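Local structure of CBS domain-containing protein (Thermoplasma acidophilum DSM 1728, 1PVM) at residues Val122-Leu127 with Thr137-Ser142; Tyr92-Val97 with Ser128-Arg133. The protein is of unknown function but pairs two CBS domains, modules that commonly bind regulatory nucleotides, with a zinc-ribbon-like domain that binds iron. One frame throughout, in Å; residues are numbered along the deposited sequence.

Contact 1 (Val122-Leu127 with Thr137-Ser142); sequences VTLTDL and TDILLS
Leu124, on the short helix after strand 118-123, divides its two methyls between Ile139 and Leu140 of helix 133-145, an apolar helix-to-helix contact in the CBS fold. Leu124 CB points toward helix 133-145, and with CG anti to the backbone N (chi1 172°) the two methyls lie one against each partner. Leu124 CD1 lies against Ile139, 3.8 Å from Ile139 CD1 and 4.0 Å from Ile139 CG2; the two side chains run past one another in opposite senses. The other branch meets Leu140 differently: here the side chains cross at nearly a right angle, and Leu124 CD2 is only 3.4 Å from Leu140 CD2, tighter than an ordinary methyl contact. Cutting this leucine back to an alanine is likely to open a gap between the two helices, leaving Ile139 CD1 and Leu140 CD2 without the methyls they pack on. Thr125 of the second subunit packs on Leu140 as well, so this patch adjoins the dimer interface. The turn that presents Leu124 is fixed by a capping box. Asp126 N donates to Thr123 OG1 at 3.2 Å, and Thr123 N returns a 3.0 Å bond to Asp126 OD1, approaching from above the carboxylate plane, 46° out of it.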
loop_
_atom_site.group_PDB
_atom_site.type_symbol
_atom_site.label_atom_id
_atom_site.label_comp_id
_atom_site.label_asym_id
_atom_site.label_seq_id
_atom_site.Cartn_x
_atom_site.Cartn_y
_atom_site.Cartn_z
ATOM N N VAL B 122 -9.732 -5.784 10.762
ATOM C CA VAL B 122 -8.720 -6.827 10.903
ATOM C C VAL B 122 -7.826 -6.782 9.659
ATOM O O VAL B 122 -8.310 -6.640 8.534
ATOM C CB VAL B 122 -9.370 -8.232 11.063
ATOM C CG1 VAL B 122 -10.245 -8.557 9.861
ATOM C CG2 VAL B 122 -8.286 -9.289 11.260
ATOM N N THR B 123 -6.520 -6.879 9.876
ATOM C CA THR B 123 -5.545 -6.825 8.790
ATOM C C THR B 123 -4.719 -8.097 8.714
ATOM O O THR B 123 -4.751 -8.927 9.618
ATOM C CB THR B 123 -4.544 -5.684 9.003
ATOM O OG1 THR B 123 -3.759 -5.969 10.171
ATOM C CG2 THR B 123 -5.264 -4.352 9.186
ATOM N N LEU B 124 -3.956 -8.232 7.636
ATOM C CA LEU B 124 -3.089 -9.388 7.473
ATOM C C LEU B 124 -2.087 -9.427 8.625
ATOM O O LEU B 124 -1.718 -10.499 9.094
ATOM C CB LEU B 124 -2.328 -9.312 6.146
ATOM C CG LEU B 124 -1.242 -10.379 5.958
ATOM C CD1 LEU B 124 -1.862 -11.772 5.974
ATOM C CD2 LEU B 124 -0.523 -10.138 4.646
ATOM N N THR B 125 -1.639 -8.258 9.079
ATOM C CA THR B 125 -0.685 -8.219 10.183
ATOM C C THR B 125 -1.294 -8.866 11.428
ATOM O O THR B 125 -0.638 -9.664 12.106
ATOM C CB THR B 125 -0.256 -6.776 10.525
ATOM O OG1 THR B 125 0.319 -6.160 9.366
ATOM C CG2 THR B 125 0.788 -6.787 11.643
ATOM N N ASP B 126 -2.545 -8.519 11.728
ATOM C CA ASP B 126 -3.241 -9.092 12.881
ATOM C C ASP B 126 -3.292 -10.611 12.733
ATOM O O ASP B 126 -2.975 -11.351 13.658
ATOM C CB ASP B 126 -4.675 -8.563 12.959
ATOM C CG ASP B 126 -4.739 -7.070 13.170
ATOM O OD1 ASP B 126 -5.759 -6.460 12.786
ATOM O OD2 ASP B 126 -3.777 -6.504 13.730
ATOM N N LEU B 127 -3.691 -11.059 11.551
ATOM C CA LEU B 127 -3.823 -12.478 11.261
ATOM C C LEU B 127 -2.513 -13.250 11.189
ATOM O O LEU B 127 -2.487 -14.451 11.460
ATOM C CB LEU B 127 -4.570 -12.662 9.940
ATOM C CG LEU B 127 -5.982 -12.087 9.844
ATOM C CD1 LEU B 127 -6.387 -12.042 8.384
ATOM C CD2 LEU B 127 -6.959 -12.927 10.658
ATOM N N THR B 137 0.963 -16.521 2.672
ATOM C CA THR B 137 1.447 -16.375 1.301
ATOM C C THR B 137 0.252 -16.274 0.342
ATOM O O THR B 137 0.267 -15.491 -0.615
ATOM C CB THR B 137 2.335 -17.576 0.912
ATOM O OG1 THR B 137 3.434 -17.654 1.822
ATOM C CG2 THR B 137 2.871 -17.422 -0.501
ATOM N N ASP B 138 -0.790 -17.061 0.605
ATOM C CA ASP B 138 -1.987 -17.038 -0.227
ATOM C C ASP B 138 -2.611 -15.645 -0.258
ATOM O O ASP B 138 -2.912 -15.116 -1.326
ATOM C CB ASP B 138 -3.022 -18.039 0.292
ATOM C CG ASP B 138 -4.358 -17.918 -0.427
ATOM O OD1 ASP B 138 -4.388 -18.097 -1.662
ATOM O OD2 ASP B 138 -5.373 -17.634 0.239
ATOM N N ILE B 139 -2.819 -15.061 0.917
ATOM C CA ILE B 139 -3.398 -13.723 1.007
ATOM C C ILE B 139 -2.517 -12.717 0.264
ATOM O O ILE B 139 -3.022 -11.868 -0.477
ATOM C CB ILE B 139 -3.543 -13.281 2.482
ATOM C CG1 ILE B 139 -4.575 -14.164 3.186
ATOM C CG2 ILE B 139 -3.955 -11.809 2.561
ATOM C CD1 ILE B 139 -4.708 -13.883 4.679
ATOM N N LEU B 140 -1.203 -12.821 0.455
ATOM C CA LEU B 140 -0.268 -11.917 -0.210
ATOM C C LEU B 140 -0.344 -12.031 -1.733
ATOM O O LEU B 140 -0.362 -11.016 -2.434
ATOM C CB LEU B 140 1.164 -12.182 0.266
ATOM C CG LEU B 140 1.460 -11.755 1.707
ATOM C CD1 LEU B 140 2.821 -12.284 2.134
ATOM C CD2 LEU B 140 1.409 -10.234 1.810
ATOM N N LEU B 141 -0.403 -13.259 -2.239
ATOM C CA LEU B 141 -0.492 -13.476 -3.683
ATOM C C LEU B 141 -1.836 -13.007 -4.234
ATOM O O LEU B 141 -1.910 -12.402 -5.311
ATOM C CB LEU B 141 -0.283 -14.958 -4.013
ATOM C CG LEU B 141 1.150 -15.465 -3.822
ATOM C CD1 LEU B 141 1.210 -16.956 -4.109
ATOM C CD2 LEU B 141 2.093 -14.704 -4.745
ATOM N N SER B 142 -2.905 -13.280 -3.496
ATOM C CA SER B 142 -4.231 -12.868 -3.938
ATOM C C SER B 142 -4.379 -11.350 -3.945
ATOM O O SER B 142 -5.077 -10.798 -4.793
ATOM C CB SER B 142 -5.310 -13.484 -3.048
ATOM O OG SER B 142 -5.417 -14.879 -3.278
#

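Contact 2 (Tyr92-Val97 with Ser128-Arg133); sequences YDVKDV and SRYLSR
Val94, in the first turn of helix 94-104, meets Tyr130 and Leu131 in the loop that leads to helix 133-145, and its CA lies 7.0 Å from the CA of Leu131. Starting at the branch point, Val94 CB points toward the loop and already touches it, 4.0 Å from Leu131 CD2. From there CG2 is the methyl that meets both partners, with Leu131 CD2 at 3.9 Å and Tyr130 CB at 4.1 Å. The other methyl, CG1, approaches the Tyr130 ring obliquely. The two partners are turned differently: the Val94 and Tyr130 side chains cross at close to a right angle, whereas those of Val94 and Leu131 pass one another running opposite ways. This is loop-to-helix packing within the second CBS domain, where the chain leaving helix 124-127 folds back over the N-terminal end of helix 94-104. Leu131 CD2 also rests on the backbone there, 3.7 Å from Val94 O, while its side chain touches Ile136 and Ile139 of helix 133-145. Leu131 CG stands anti to its carbonyl carbon (chi1 -62°), which brings the CD2 branch of Leu131 to Val94. The helix start itself is capped by Asp93, whose OD2 accepts from Lys95 N at 2.9 Å. That donor comes from well above the carboxylate plane, 58° out of it, while Asp93 OD1 accepts a further hydrogen bond from Met9 N.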
loop_
_atom_site.group_PDB
_atom_site.type_symbol
_atom_site.label_atom_id
_atom_site.label_comp_id
_atom_site.label_asym_id
_atom_site.label_seq_id
_atom_site.Cartn_x
_atom_site.Cartn_y
_atom_site.Cartn_z
ATOM N N TYR B 92 -16.059 -15.167 13.312
ATOM C CA TYR B 92 -15.245 -15.893 12.334
ATOM C C TYR B 92 -13.910 -16.345 12.921
ATOM O O TYR B 92 -13.292 -15.630 13.710
ATOM C CB TYR B 92 -14.930 -14.996 11.132
ATOM C CG TYR B 92 -15.883 -15.093 9.965
ATOM C CD1 TYR B 92 -17.258 -15.186 10.159
ATOM C CD2 TYR B 92 -15.405 -15.044 8.657
ATOM C CE1 TYR B 92 -18.139 -15.226 9.073
ATOM C CE2 TYR B 92 -16.271 -15.080 7.570
ATOM C CZ TYR B 92 -17.634 -15.170 7.783
ATOM O OH TYR B 92 -18.491 -15.195 6.705
ATOM N N ASP B 93 -13.468 -17.535 12.534
ATOM C CA ASP B 93 -12.169 -18.024 12.964
ATOM C C ASP B 93 -11.201 -17.331 12.005
ATOM O O ASP B 93 -11.599 -16.942 10.905
ATOM C CB ASP B 93 -12.056 -19.539 12.775
ATOM C CG ASP B 93 -10.659 -20.050 13.057
ATOM O OD1 ASP B 93 -10.234 -19.978 14.227
ATOM O OD2 ASP B 93 -9.978 -20.513 12.120
ATOM N N VAL B 94 -9.943 -17.175 12.401
ATOM C CA VAL B 94 -8.979 -16.518 11.522
ATOM C C VAL B 94 -8.916 -17.210 10.163
ATOM O O VAL B 94 -8.679 -16.560 9.144
ATOM C CB VAL B 94 -7.549 -16.471 12.138
ATOM C CG1 VAL B 94 -7.566 -15.691 13.440
ATOM C CG2 VAL B 94 -7.006 -17.880 12.346
ATOM N N LYS B 95 -9.145 -18.520 10.141
ATOM C CA LYS B 95 -9.108 -19.273 8.889
ATOM C C LYS B 95 -10.181 -18.785 7.913
ATOM O O LYS B 95 -9.934 -18.675 6.713
ATOM C CB LYS B 95 -9.308 -20.768 9.154
ATOM C CG LYS B 95 -9.442 -21.585 7.878
ATOM C CD LYS B 95 -9.963 -22.991 8.136
ATOM C CE LYS B 95 -10.169 -23.734 6.821
ATOM N NZ LYS B 95 -10.770 -25.086 7.012
ATOM N N ASP B 96 -11.369 -18.501 8.442
ATOM C CA ASP B 96 -12.492 -18.014 7.644
ATOM C C ASP B 96 -12.211 -16.602 7.132
ATOM O O ASP B 96 -12.596 -16.245 6.019
ATOM C CB ASP B 96 -13.767 -17.997 8.489
ATOM C CG ASP B 96 -14.127 -19.368 9.029
ATOM O OD1 ASP B 96 -14.954 -19.438 9.965
ATOM O OD2 ASP B 96 -13.593 -20.372 8.517
ATOM N N VAL B 97 -11.547 -15.796 7.953
ATOM C CA VAL B 97 -11.221 -14.432 7.564
ATOM C C VAL B 97 -10.191 -14.466 6.440
ATOM O O VAL B 97 -10.287 -13.714 5.472
ATOM C CB VAL B 97 -10.661 -13.631 8.758
ATOM C CG1 VAL B 97 -10.382 -12.186 8.339
ATOM C CG2 VAL B 97 -11.662 -13.657 9.897
ATOM N N SER B 128 -1.429 -12.570 10.827
ATOM C CA SER B 128 -0.133 -13.229 10.679
ATOM C C SER B 128 0.357 -13.973 11.916
ATOM O O SER B 128 1.200 -14.861 11.806
ATOM C CB SER B 128 0.939 -12.219 10.248
ATOM O OG SER B 128 1.318 -11.364 11.315
ATOM N N ARG B 129 -0.155 -13.609 13.088
ATOM C CA ARG B 129 0.264 -14.265 14.324
ATOM C C ARG B 129 -0.395 -15.628 14.514
ATOM O O ARG B 129 0.043 -16.424 15.352
ATOM C CB ARG B 129 -0.072 -13.392 15.535
ATOM C CG ARG B 129 0.650 -12.061 15.591
ATOM C CD ARG B 129 0.622 -11.502 17.001
ATOM N NE ARG B 129 1.345 -10.239 17.109
ATOM C CZ ARG B 129 0.902 -9.085 16.624
ATOM N NH1 ARG B 129 -0.267 -9.032 15.995
ATOM N NH2 ARG B 129 1.629 -7.983 16.766
ATOM N N TYR B 130 -1.434 -15.903 13.729
ATOM C CA TYR B 130 -2.170 -17.157 13.858
ATOM C C TYR B 130 -2.226 -18.039 12.617
ATOM O O TYR B 130 -2.243 -19.262 12.725
ATOM C CB TYR B 130 -3.593 -16.852 14.325
ATOM C CG TYR B 130 -3.606 -15.962 15.544
ATOM C CD1 TYR B 130 -3.613 -14.575 15.419
ATOM C CD2 TYR B 130 -3.517 -16.510 16.824
ATOM C CE1 TYR B 130 -3.524 -13.752 16.538
ATOM C CE2 TYR B 130 -3.427 -15.699 17.951
ATOM C CZ TYR B 130 -3.429 -14.325 17.803
ATOM O OH TYR B 130 -3.324 -13.527 18.916
ATOM N N LEU B 131 -2.260 -17.423 11.444
ATOM C CA LEU B 131 -2.332 -18.165 10.194
ATOM C C LEU B 131 -1.092 -18.995 9.902
ATOM O O LEU B 131 -0.002 -18.716 10.404
ATOM C CB LEU B 131 -2.548 -17.206 9.021
ATOM C CG LEU B 131 -3.825 -16.370 8.990
ATOM C CD1 LEU B 131 -3.854 -15.556 7.701
ATOM C CD2 LEU B 131 -5.043 -17.285 9.070
ATOM N N SER B 132 -1.270 -20.010 9.066
ATOM C CA SER B 132 -0.166 -20.864 8.660
ATOM C C SER B 132 0.660 -20.071 7.651
ATOM O O SER B 132 0.176 -19.095 7.073
ATOM C CB SER B 132 -0.697 -22.138 7.991
ATOM O OG SER B 132 -1.309 -21.844 6.743
ATOM N N ARG B 133 1.903 -20.485 7.445
ATOM C CA ARG B 133 2.782 -19.823 6.493
ATOM C C ARG B 133 2.123 -19.772 5.113
ATOM O O ARG B 133 2.116 -18.731 4.454
ATOM C CB ARG B 133 4.113 -20.575 6.420
ATOM C CG ARG B 133 4.833 -20.482 5.084
ATOM C CD ARG B 133 6.066 -21.366 5.086
ATOM N NE ARG B 133 6.997 -20.931 6.120
ATOM C CZ ARG B 133 8.135 -21.547 6.419
ATOM N NH1 ARG B 133 8.493 -22.641 5.759
ATOM N NH2 ARG B 133 8.913 -21.064 7.377
#

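In the fold
Contacts 1 and 2 have centres about 9 Å apart, and their segments alternate along the chain: 92-97, 122-127, 128-133, 137-142. They join directly, since Ile139 CD1 lies 3.6 Å from Leu131 CD1 and Leu127 CD2 lies 3.9 Å from Val94 CB. Helices 94-104, 124-127 and 133-145 thus share one continuous apolar cluster beside strand 118-123, an outermost strand of the 87-89/108-112/118-123 sheet within this chain. Both contacts also touch the second subunit: Thr137 OG1 hydrogen-bonds to Ser128 OG of the other chain, and Leu131 O to its Arg133. The three helices therefore pack against one another, and 124-127 and 133-145 also contribute to the dimer interface, away from the cysteine metal site.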